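PDB 3NS4: vacuolar protein sorting-associated protein 53 from Saccharomyces cerevisiae, which takes part in retrograde transport from endosomes to the late Golgi as a subunit of the GARP tethering complex, represented here by its C-terminal domain. Local coordinates for residues F27-I32 / Y104-R109; R45-V50 / R60-R65; S153-L158 / F195-D200. The protein carries 2 engineered substitutions. One frame throughout, in Å; residues are numbered along the deposited sequence.

Contact 1: residues F27-I32 / Y104-R109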
loop_
_atom_site.group_PDB
_atom_site.type_symbol
_atom_site.label_atom_id
_atom_site.label_comp_id
_atom_site.label_asym_id
_atom_site.label_seq_id
_atom_site.Cartn_x
_atom_site.Cartn_y
_atom_site.Cartn_z
ATOM N N PHE A 27 14.004 -19.007 1.685
ATOM C CA PHE A 27 14.333 -18.106 2.754
ATOM C C PHE A 27 14.488 -16.685 2.208
ATOM O O PHE A 27 13.887 -15.752 2.716
ATOM C CB PHE A 27 15.623 -18.580 3.383
ATOM C CG PHE A 27 15.982 -17.874 4.650
ATOM C CD1 PHE A 27 15.550 -18.353 5.866
ATOM C CD2 PHE A 27 16.771 -16.741 4.634
ATOM C CE1 PHE A 27 15.893 -17.714 7.049
ATOM C CE2 PHE A 27 17.123 -16.107 5.814
ATOM C CZ PHE A 27 16.682 -16.600 7.021
ATOM N N LEU A 28 15.254 -16.493 1.147
ATOM C CA LEU A 28 15.347 -15.146 0.620
ATOM C C LEU A 28 13.982 -14.642 0.234
ATOM O O LEU A 28 13.715 -13.467 0.360
ATOM C CB LEU A 28 16.293 -15.044 -0.553
ATOM C CG LEU A 28 17.721 -15.475 -0.309
ATOM C CD1 LEU A 28 18.534 -15.009 -1.472
ATOM C CD2 LEU A 28 18.258 -14.880 0.966
ATOM N N ASP A 29 13.117 -15.528 -0.230
ATOM C CA ASP A 29 11.787 -15.117 -0.602
ATOM C C ASP A 29 11.105 -14.543 0.618
ATOM O O ASP A 29 10.459 -13.479 0.532
ATOM C CB ASP A 29 10.965 -16.269 -1.197
ATOM C CG ASP A 29 10.988 -16.323 -2.744
ATOM O OD1 ASP A 29 11.217 -15.304 -3.431
ATOM O OD2 ASP A 29 10.708 -17.413 -3.286
ATOM N N LYS A 30 11.274 -15.233 1.757
ATOM C CA LYS A 30 10.676 -14.763 3.029
ATOM C C LYS A 30 11.261 -13.445 3.501
ATOM O O LYS A 30 10.498 -12.555 3.889
ATOM C CB LYS A 30 10.719 -15.787 4.145
ATOM C CG LYS A 30 9.949 -17.000 3.804
ATOM C CD LYS A 30 8.445 -16.765 3.463
ATOM C CE LYS A 30 7.843 -18.070 2.837
ATOM N NZ LYS A 30 6.363 -18.082 2.692
ATOM N N VAL A 31 12.591 -13.306 3.457
ATOM C CA VAL A 31 13.217 -12.046 3.835
ATOM C C VAL A 31 12.580 -10.938 2.996
ATOM O O VAL A 31 12.074 -9.946 3.509
ATOM C CB VAL A 31 14.694 -12.099 3.622
ATOM C CG1 VAL A 31 15.293 -10.878 4.116
ATOM C CG2 VAL A 31 15.219 -13.206 4.413
ATOM N N ILE A 32 12.543 -11.137 1.696
ATOM C CA ILE A 32 11.893 -10.157 0.869
ATOM C C ILE A 32 10.512 -9.771 1.387
ATOM O O ILE A 32 10.298 -8.593 1.654
ATOM C CB ILE A 32 11.802 -10.603 -0.572
ATOM C CG1 ILE A 32 13.199 -10.581 -1.193
ATOM C CG2 ILE A 32 10.830 -9.672 -1.322
ATOM C CD1 ILE A 32 13.262 -11.311 -2.475
ATOM N N TYR A 104 16.867 -18.648 -8.860
ATOM C CA TYR A 104 17.396 -17.304 -8.650
ATOM C C TYR A 104 16.528 -16.226 -9.325
ATOM O O TYR A 104 16.142 -15.233 -8.724
ATOM C CB TYR A 104 18.840 -17.208 -9.158
ATOM C CG TYR A 104 19.246 -15.780 -9.473
ATOM C CD1 TYR A 104 19.463 -14.856 -8.453
ATOM C CD2 TYR A 104 19.386 -15.340 -10.789
ATOM C CE1 TYR A 104 19.814 -13.531 -8.728
ATOM C CE2 TYR A 104 19.742 -14.007 -11.074
ATOM C CZ TYR A 104 19.954 -13.115 -10.030
ATOM O OH TYR A 104 20.303 -11.805 -10.264
ATOM N N LYS A 105 16.243 -16.411 -10.600
ATOM C CA LYS A 105 15.411 -15.478 -11.291
ATOM C C LYS A 105 14.127 -15.389 -10.530
ATOM O O LYS A 105 13.689 -14.281 -10.287
ATOM C CB LYS A 105 15.125 -15.919 -12.718
ATOM C CG LYS A 105 16.356 -16.023 -13.627
ATOM C CD LYS A 105 15.957 -16.588 -14.988
ATOM C CE LYS A 105 17.157 -16.767 -15.880
ATOM N NZ LYS A 105 16.767 -17.302 -17.205
ATOM N N ARG A 106 13.529 -16.522 -10.133
ATOM C CA ARG A 106 12.283 -16.454 -9.367
ATOM C C ARG A 106 12.432 -15.432 -8.228
ATOM O O ARG A 106 11.556 -14.548 -8.036
ATOM C CB ARG A 106 11.808 -17.805 -8.831
ATOM C CG ARG A 106 10.623 -17.648 -7.797
ATOM C CD ARG A 106 10.151 -18.946 -7.167
ATOM N NE ARG A 106 11.268 -19.898 -7.033
ATOM C CZ ARG A 106 12.015 -20.115 -5.946
ATOM N NH1 ARG A 106 11.799 -19.482 -4.795
ATOM N NH2 ARG A 106 12.988 -21.011 -6.019
ATOM N N VAL A 107 13.541 -15.534 -7.489
ATOM C CA VAL A 107 13.792 -14.581 -6.420
ATOM C C VAL A 107 13.899 -13.152 -7.001
ATOM O O VAL A 107 13.135 -12.274 -6.575
ATOM C CB VAL A 107 14.979 -14.999 -5.497
ATOM C CG1 VAL A 107 15.499 -13.848 -4.730
ATOM C CG2 VAL A 107 14.556 -16.072 -4.524
ATOM N N LYS A 108 14.778 -12.922 -7.990
ATOM C CA LYS A 108 14.871 -11.581 -8.590
ATOM C C LYS A 108 13.504 -11.007 -9.008
ATOM O O LYS A 108 13.229 -9.836 -8.716
ATOM C CB LYS A 108 15.842 -11.525 -9.773
ATOM C CG LYS A 108 16.142 -10.103 -10.188
ATOM C CD LYS A 108 17.255 -9.995 -11.248
ATOM C CE LYS A 108 17.429 -8.516 -11.724
ATOM N NZ LYS A 108 18.596 -8.341 -12.664
ATOM N N ARG A 109 12.651 -11.812 -9.663
ATOM C CA ARG A 109 11.334 -11.307 -10.132
ATOM C C ARG A 109 10.480 -10.959 -8.954
ATOM O O ARG A 109 9.676 -10.025 -9.017
ATOM C CB ARG A 109 10.573 -12.274 -11.068
ATOM C CG ARG A 109 11.395 -12.552 -12.410
ATOM C CD ARG A 109 10.708 -13.647 -13.260
ATOM N NE ARG A 109 11.494 -13.981 -14.464
ATOM C CZ ARG A 109 11.170 -14.913 -15.374
ATOM N NH1 ARG A 109 10.056 -15.634 -15.245
ATOM N NH2 ARG A 109 11.968 -15.128 -16.427
#
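D29, L28 and I32 on helix 20-47 meet R106 and V107 on helix 102-125, joining two parallel neighbours of the helical bundle. The axes of the short segments run at only 3° to each other and approach to 10.0 Å, a distance that medium-sized side chains can span.

The polar part is a salt bridge. R106 carries its CG anti to the backbone N (chi1 169°), and the chain then bends at chi3, bringing the guanidinium round to D29. R106 NH1 lies 2.8 Å from D29 OD2, which approaches at the edge of the guanidinium and in its plane. The carboxylate plane is turned 64° from that of the guanidinium, and a single oxygen is engaged at this distance instead of the two of a flat bidentate pair; the N-H points well off the line, so the hydrogen-bond component is weak. An aspartate and a long arginine suit this partly exposed flank, where the side chain of R106 also touches W25 and N26 of the helix it faces.

The apolar part centres on V107, a beta-branched residue whose two methyls divide between the two kinds of neighbour. V107 CG1 meets the CB of L28 at 4.4 Å and the CD1 of I32 at 4.1 Å. The other branch, V107 CG2, turns to the carboxylate side, 3.6 Å from D29 OD1.

Contact 2: residues R45-V50 / R60-R65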
loop_
_atom_site.group_PDB
_atom_site.type_symbol
_atom_site.label_atom_id
_atom_site.label_comp_id
_atom_site.label_asym_id
_atom_site.label_seq_id
_atom_site.Cartn_x
_atom_site.Cartn_y
_atom_site.Cartn_z
ATOM N N ARG A 45 1.039 2.912 9.666
ATOM C CA ARG A 45 0.893 3.302 11.075
ATOM C C ARG A 45 1.237 4.759 11.219
ATOM O O ARG A 45 0.654 5.474 12.046
ATOM C CB ARG A 45 1.742 2.457 12.026
ATOM C CG ARG A 45 1.271 1.017 12.072
ATOM C CD ARG A 45 2.093 0.047 12.955
ATOM N NE ARG A 45 1.462 -1.283 12.857
ATOM C CZ ARG A 45 0.392 -1.689 13.569
ATOM N NH1 ARG A 45 -0.173 -0.887 14.467
ATOM N NH2 ARG A 45 -0.122 -2.907 13.384
ATOM N N LEU A 46 2.152 5.202 10.371
ATOM C CA LEU A 46 2.597 6.556 10.408
ATOM C C LEU A 46 1.497 7.502 9.939
ATOM O O LEU A 46 1.098 8.461 10.666
ATOM C CB LEU A 46 3.809 6.713 9.499
ATOM C CG LEU A 46 4.287 8.158 9.304
ATOM C CD1 LEU A 46 4.955 8.706 10.537
ATOM C CD2 LEU A 46 5.224 8.257 8.136
ATOM N N LEU A 47 1.017 7.220 8.736
ATOM C CA LEU A 47 0.077 8.075 8.105
ATOM C C LEU A 47 -1.379 7.890 8.436
ATOM O O LEU A 47 -2.174 8.778 8.148
ATOM C CB LEU A 47 0.215 7.886 6.618
ATOM C CG LEU A 47 1.559 8.279 6.008
ATOM C CD1 LEU A 47 1.502 7.984 4.560
ATOM C CD2 LEU A 47 1.866 9.751 6.196
ATOM N N GLN A 48 -1.762 6.769 9.028
ATOM C CA GLN A 48 -3.186 6.538 9.201
ATOM C C GLN A 48 -3.844 7.443 10.225
ATOM O O GLN A 48 -3.225 7.835 11.227
ATOM C CB GLN A 48 -3.474 5.091 9.538
ATOM C CG GLN A 48 -3.291 4.797 10.986
ATOM C CD GLN A 48 -3.408 3.342 11.290
ATOM O OE1 GLN A 48 -2.464 2.754 11.791
ATOM N NE2 GLN A 48 -4.538 2.732 10.944
ATOM N N PRO A 49 -5.126 7.748 9.981
ATOM C CA PRO A 49 -5.959 8.583 10.833
ATOM C C PRO A 49 -6.197 7.933 12.207
ATOM O O PRO A 49 -6.202 6.692 12.322
ATOM C CB PRO A 49 -7.266 8.695 10.033
ATOM C CG PRO A 49 -7.330 7.458 9.259
ATOM C CD PRO A 49 -5.905 7.133 8.892
ATOM N N VAL A 50 -6.411 8.780 13.219
ATOM C CA VAL A 50 -6.583 8.327 14.592
ATOM C C VAL A 50 -8.052 8.222 14.994
ATOM O O VAL A 50 -8.755 9.238 15.019
ATOM C CB VAL A 50 -5.831 9.246 15.595
ATOM C CG1 VAL A 50 -5.871 8.638 16.983
ATOM C CG2 VAL A 50 -4.368 9.452 15.175
ATOM N N ARG A 60 -5.963 16.398 11.349
ATOM C CA ARG A 60 -5.103 15.290 10.921
ATOM C C ARG A 60 -3.678 15.551 11.392
ATOM O O ARG A 60 -3.211 16.686 11.365
ATOM C CB ARG A 60 -5.055 15.143 9.398
ATOM C CG ARG A 60 -6.337 14.720 8.698
ATOM C CD ARG A 60 -6.945 13.406 9.209
ATOM N NE ARG A 60 -5.973 12.320 9.266
ATOM C CZ ARG A 60 -5.643 11.551 8.233
ATOM N NH1 ARG A 60 -6.203 11.749 7.042
ATOM N NH2 ARG A 60 -4.723 10.601 8.390
ATOM N N LYS A 61 -2.982 14.494 11.793
ATOM C CA LYS A 61 -1.591 14.585 12.228
ATOM C C LYS A 61 -0.693 15.320 11.192
ATOM O O LYS A 61 0.210 16.049 11.592
ATOM C CB LYS A 61 -1.075 13.176 12.554
ATOM C CG LYS A 61 0.316 13.069 13.195
ATOM C CD LYS A 61 0.775 11.593 13.207
ATOM C CE LYS A 61 2.209 11.398 13.735
ATOM N NZ LYS A 61 2.661 9.980 13.505
ATOM N N PHE A 62 -0.935 15.142 9.887
ATOM C CA PHE A 62 -0.181 15.846 8.832
ATOM C C PHE A 62 -1.040 16.490 7.743
ATOM O O PHE A 62 -2.062 15.924 7.355
ATOM C CB PHE A 62 0.686 14.880 8.064
ATOM C CG PHE A 62 1.641 14.099 8.899
ATOM C CD1 PHE A 62 1.436 12.737 9.103
ATOM C CD2 PHE A 62 2.763 14.707 9.462
ATOM C CE1 PHE A 62 2.321 11.994 9.857
ATOM C CE2 PHE A 62 3.644 13.966 10.234
ATOM C CZ PHE A 62 3.430 12.608 10.423
ATOM N N GLU A 63 -0.609 17.641 7.220
ATOM C CA GLU A 63 -1.272 18.269 6.071
ATOM C C GLU A 63 -0.919 17.441 4.837
ATOM O O GLU A 63 0.128 16.789 4.810
ATOM C CB GLU A 63 -0.745 19.685 5.837
ATOM C CG GLU A 63 -1.039 20.739 6.921
ATOM C CD GLU A 63 -0.469 22.134 6.566
ATOM O OE1 GLU A 63 0.243 22.270 5.529
ATOM O OE2 GLU A 63 -0.737 23.098 7.331
ATOM N N THR A 64 -1.756 17.469 3.802
ATOM C CA THR A 64 -1.469 16.679 2.585
ATOM C C THR A 64 -0.124 17.051 1.976
ATOM O O THR A 64 0.569 16.161 1.496
ATOM C CB THR A 64 -2.533 16.839 1.470
ATOM O OG1 THR A 64 -2.754 18.238 1.271
ATOM C CG2 THR A 64 -3.858 16.135 1.815
ATOM N N ARG A 65 0.231 18.349 1.984
ATOM C CA ARG A 65 1.528 18.791 1.446
ATOM C C ARG A 65 2.663 18.038 2.125
ATOM O O ARG A 65 3.600 17.597 1.460
ATOM C CB ARG A 65 1.751 20.309 1.550
ATOM C CG ARG A 65 0.865 21.147 0.579
ATOM C CD ARG A 65 1.014 22.701 0.746
ATOM N NE ARG A 65 -0.056 23.486 0.082
ATOM C CZ ARG A 65 -0.145 24.829 0.078
ATOM N NH1 ARG A 65 0.777 25.565 0.693
ATOM N NH2 ARG A 65 -1.154 25.452 -0.542
HETATM O O HOH W 1 -5.463 11.913 12.408
#
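The guanidinium of R60 lies against P49, whose CB sits 3.5 Å above one face and is displaced toward the rim. At its edge, in the plane, a water accepts from R60 NE (O to NE 3.2 Å), while L47 O stands near the plane, 3.1 Å from R60 NH2. The ring of F62 is bordered differently: CG of K61 lies over one face toward the rim, and L46 O comes to the edge in the ring plane, 3.8 Å from F62 CE1.

These groups close the loop that joins two successive helices of the bundle, 20-47 and 64-87. Proline suits its place just beyond the helix end, since its compact apolar ring, with no N-H to leave unpaired, can lie against the guanidinium. R60 reaches it by bending at chi2 and chi3, folding the guanidinium back beside P49, with both side chains pointing the same way. The water also takes a weak bond from V50 N, making a loose water bridge between the two ends of the loop.

Further along the loop, F62 crosses the two leucines at about a right angle: its CZ is 4.2 Å from CD1 of L46, and its CD1 is as far from CD2 of L47. K61 is extended beyond CG, and its exposed ammonium is near L46 O, with NZ 3.6 Å away.

R60 NH1 is hydrogen-bonded to the carbonyls of A157 and I161. These oxygens, at and just beyond the C-terminal end of helix 149-159, probably have their partial negative charge answered by the arginine, which joins the loop to that helix.

Contact 3: residues S153-L158 / F195-D200; sequences SFVLAL and FIFKWD
A short 3-10 turn leading into helix 201-212 pushes the ring of F197 against helix 149-159, in the interior of the helical bundle. F154 and F197 form the aromatic pair at its centre: their planes are 23° apart, but the rings are slid so far that they barely overlap, with centroids separated by 4.9 Å. What meets is a corner of one ring and a face of the other, CD2 of F154 lying over F197 near its CE1. The opposite face of F197 is covered by CG2 of its neighbour I196, leaving the ring sandwiched. F154 is also stacked with F207 of helix 201-212.

With CG anti to the carbonyl carbon (chi1 -52°), F197 reaches across to the helix, and aliphatic residues border its edge. CD1 of L158 comes to that edge in plane, 4.0 Å from F197 CE1, and also lies over the centre of one face of the F154 ring. A flat phenyl suits this slot, which I44 and L204 help to line. Cut back to an alanine, F197 would probably leave a gap beside F154, V155 and L158 and deprive F154 of this ring contact.

V155 touches F197 and also F195, just before the turn, its CG2 lying 3.9 Å from CE2 of F197 and 4.4 Å from CD2 of F195.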
loop_
_atom_site.group_PDB
_atom_site.type_symbol
_atom_site.label_atom_id
_atom_site.label_comp_id
_atom_site.label_asym_id
_atom_site.label_seq_id
_atom_site.Cartn_x
_atom_site.Cartn_y
_atom_site.Cartn_z
ATOM N N SER A 153 -10.673 4.343 0.073
ATOM C CA SER A 153 -10.880 5.220 1.183
ATOM C C SER A 153 -9.725 5.262 2.105
ATOM O O SER A 153 -9.392 6.322 2.658
ATOM C CB SER A 153 -12.091 4.732 1.936
ATOM O OG SER A 153 -13.193 4.704 1.046
ATOM N N PHE A 154 -9.122 4.103 2.302
ATOM C CA PHE A 154 -7.994 4.026 3.194
ATOM C C PHE A 154 -6.887 4.825 2.536
ATOM O O PHE A 154 -6.283 5.706 3.167
ATOM C CB PHE A 154 -7.624 2.583 3.446
ATOM C CG PHE A 154 -6.777 2.394 4.650
ATOM C CD1 PHE A 154 -6.680 3.412 5.611
ATOM C CD2 PHE A 154 -6.157 1.157 4.905
ATOM C CE1 PHE A 154 -5.888 3.244 6.778
ATOM C CE2 PHE A 154 -5.373 0.984 6.082
ATOM C CZ PHE A 154 -5.233 2.029 7.015
ATOM N N VAL A 155 -6.682 4.592 1.241
ATOM C CA VAL A 155 -5.687 5.368 0.531
ATOM C C VAL A 155 -5.914 6.862 0.745
ATOM O O VAL A 155 -5.020 7.557 1.225
ATOM C CB VAL A 155 -5.698 5.048 -0.928
ATOM C CG1 VAL A 155 -4.783 5.972 -1.676
ATOM C CG2 VAL A 155 -5.258 3.623 -1.113
ATOM N N LEU A 156 -7.112 7.349 0.430
ATOM C CA LEU A 156 -7.402 8.779 0.581
ATOM C C LEU A 156 -7.144 9.314 2.008
ATOM O O LEU A 156 -6.589 10.408 2.209
ATOM C CB LEU A 156 -8.848 9.071 0.156
ATOM C CG LEU A 156 -9.235 10.553 0.069
ATOM C CD1 LEU A 156 -8.346 11.284 -0.952
ATOM C CD2 LEU A 156 -10.702 10.671 -0.296
ATOM N N ALA A 157 -7.562 8.538 2.999
ATOM C CA ALA A 157 -7.323 8.930 4.357
ATOM C C ALA A 157 -5.812 8.985 4.563
ATOM O O ALA A 157 -5.298 9.940 5.118
ATOM C CB ALA A 157 -7.973 7.952 5.303
ATOM N N LEU A 158 -5.091 7.984 4.067
ATOM C CA LEU A 158 -3.642 7.959 4.251
ATOM C C LEU A 158 -3.020 9.175 3.609
ATOM O O LEU A 158 -2.060 9.714 4.150
ATOM C CB LEU A 158 -2.998 6.661 3.746
ATOM C CG LEU A 158 -3.445 5.497 4.609
ATOM C CD1 LEU A 158 -3.144 4.197 3.976
ATOM C CD2 LEU A 158 -2.800 5.617 5.955
ATOM N N PHE A 195 -4.880 -4.345 -3.108
ATOM C CA PHE A 195 -3.779 -3.456 -3.416
ATOM C C PHE A 195 -2.653 -3.689 -2.413
ATOM O O PHE A 195 -2.445 -4.807 -1.976
ATOM C CB PHE A 195 -4.305 -2.030 -3.338
ATOM C CG PHE A 195 -3.321 -0.980 -3.750
ATOM C CD1 PHE A 195 -2.561 -1.119 -4.913
ATOM C CD2 PHE A 195 -3.218 0.196 -3.030
ATOM C CE1 PHE A 195 -1.658 -0.110 -5.327
ATOM C CE2 PHE A 195 -2.334 1.213 -3.427
ATOM C CZ PHE A 195 -1.549 1.057 -4.578
ATOM N N ILE A 196 -1.978 -2.622 -2.005
ATOM C CA ILE A 196 -0.869 -2.693 -1.066
ATOM C C ILE A 196 -1.258 -3.301 0.302
ATOM O O ILE A 196 -0.401 -3.724 1.069
ATOM C CB ILE A 196 -0.297 -1.270 -0.861
ATOM C CG1 ILE A 196 1.136 -1.322 -0.364
ATOM C CG2 ILE A 196 -1.171 -0.447 0.100
ATOM C CD1 ILE A 196 2.127 -1.921 -1.323
ATOM N N PHE A 197 -2.550 -3.344 0.607
ATOM C CA PHE A 197 -2.987 -3.837 1.897
ATOM C C PHE A 197 -2.956 -5.341 1.934
ATOM O O PHE A 197 -3.311 -5.963 2.929
ATOM C CB PHE A 197 -4.342 -3.259 2.224
ATOM C CG PHE A 197 -4.375 -1.769 2.098
ATOM C CD1 PHE A 197 -3.670 -0.960 2.995
ATOM C CD2 PHE A 197 -5.092 -1.154 1.075
ATOM C CE1 PHE A 197 -3.684 0.436 2.875
ATOM C CE2 PHE A 197 -5.133 0.265 0.957
ATOM C CZ PHE A 197 -4.412 1.046 1.857
ATOM N N LYS A 198 -2.527 -5.914 0.817
ATOM C CA LYS A 198 -2.302 -7.340 0.707
ATOM C C LYS A 198 -1.330 -7.675 1.865
ATOM O O LYS A 198 -1.326 -8.773 2.436
ATOM C CB LYS A 198 -1.646 -7.667 -0.670
ATOM C CG LYS A 198 -1.017 -8.999 -0.629
ATOM C CD LYS A 198 -0.470 -9.579 -1.897
ATOM C CE LYS A 198 0.014 -11.020 -1.508
ATOM N NZ LYS A 198 -0.204 -12.061 -2.566
ATOM N N TRP A 199 -0.540 -6.670 2.220
ATOM C CA TRP A 199 0.555 -6.814 3.156
ATOM C C TRP A 199 0.238 -6.496 4.605
ATOM O O TRP A 199 1.099 -6.720 5.476
ATOM C CB TRP A 199 1.729 -5.949 2.689
ATOM C CG TRP A 199 2.177 -6.260 1.299
ATOM C CD1 TRP A 199 1.932 -5.532 0.163
ATOM C CD2 TRP A 199 2.927 -7.399 0.886
ATOM N NE1 TRP A 199 2.505 -6.142 -0.942
ATOM C CE2 TRP A 199 3.121 -7.290 -0.526
ATOM C CE3 TRP A 199 3.469 -8.504 1.564
ATOM C CZ2 TRP A 199 3.837 -8.252 -1.266
ATOM C CZ3 TRP A 199 4.188 -9.462 0.830
ATOM C CH2 TRP A 199 4.362 -9.331 -0.571
ATOM N N ASP A 200 -0.932 -5.899 4.859
ATOM C CA ASP A 200 -1.413 -5.703 6.236
ATOM C C ASP A 200 -2.929 -5.616 6.211
ATOM O O ASP A 200 -3.514 -4.557 6.373
ATOM C CB ASP A 200 -0.766 -4.528 6.989
ATOM C CG ASP A 200 -0.864 -4.690 8.527
ATOM O OD1 ASP A 200 -1.767 -5.421 9.002
ATOM O OD2 ASP A 200 -0.041 -4.102 9.273
#

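Overall arrangement
Contact 3 lies deepest, buried with its centre about 5 Å from that of the chain, and is purely apolar and aromatic. Contact 1 is also buried, though about 20 Å from the chain's centre and with a partly exposed salt-bridge flank; contact 2 is partly buried. Both use helix 20-47, on opposite sides of the chain's centre, and each adds an arginine to its hydrophobic packing. In contact 1 the charge is answered by a carboxylate, in contact 2 mainly by backbone carbonyls and water. Along the sequence, contact 2 is nested inside the loop that contact 1 closes. Contacts 2 and 3 touch directly: R60 reaches A157, and L158 packs on the backbone of L47 and Q48.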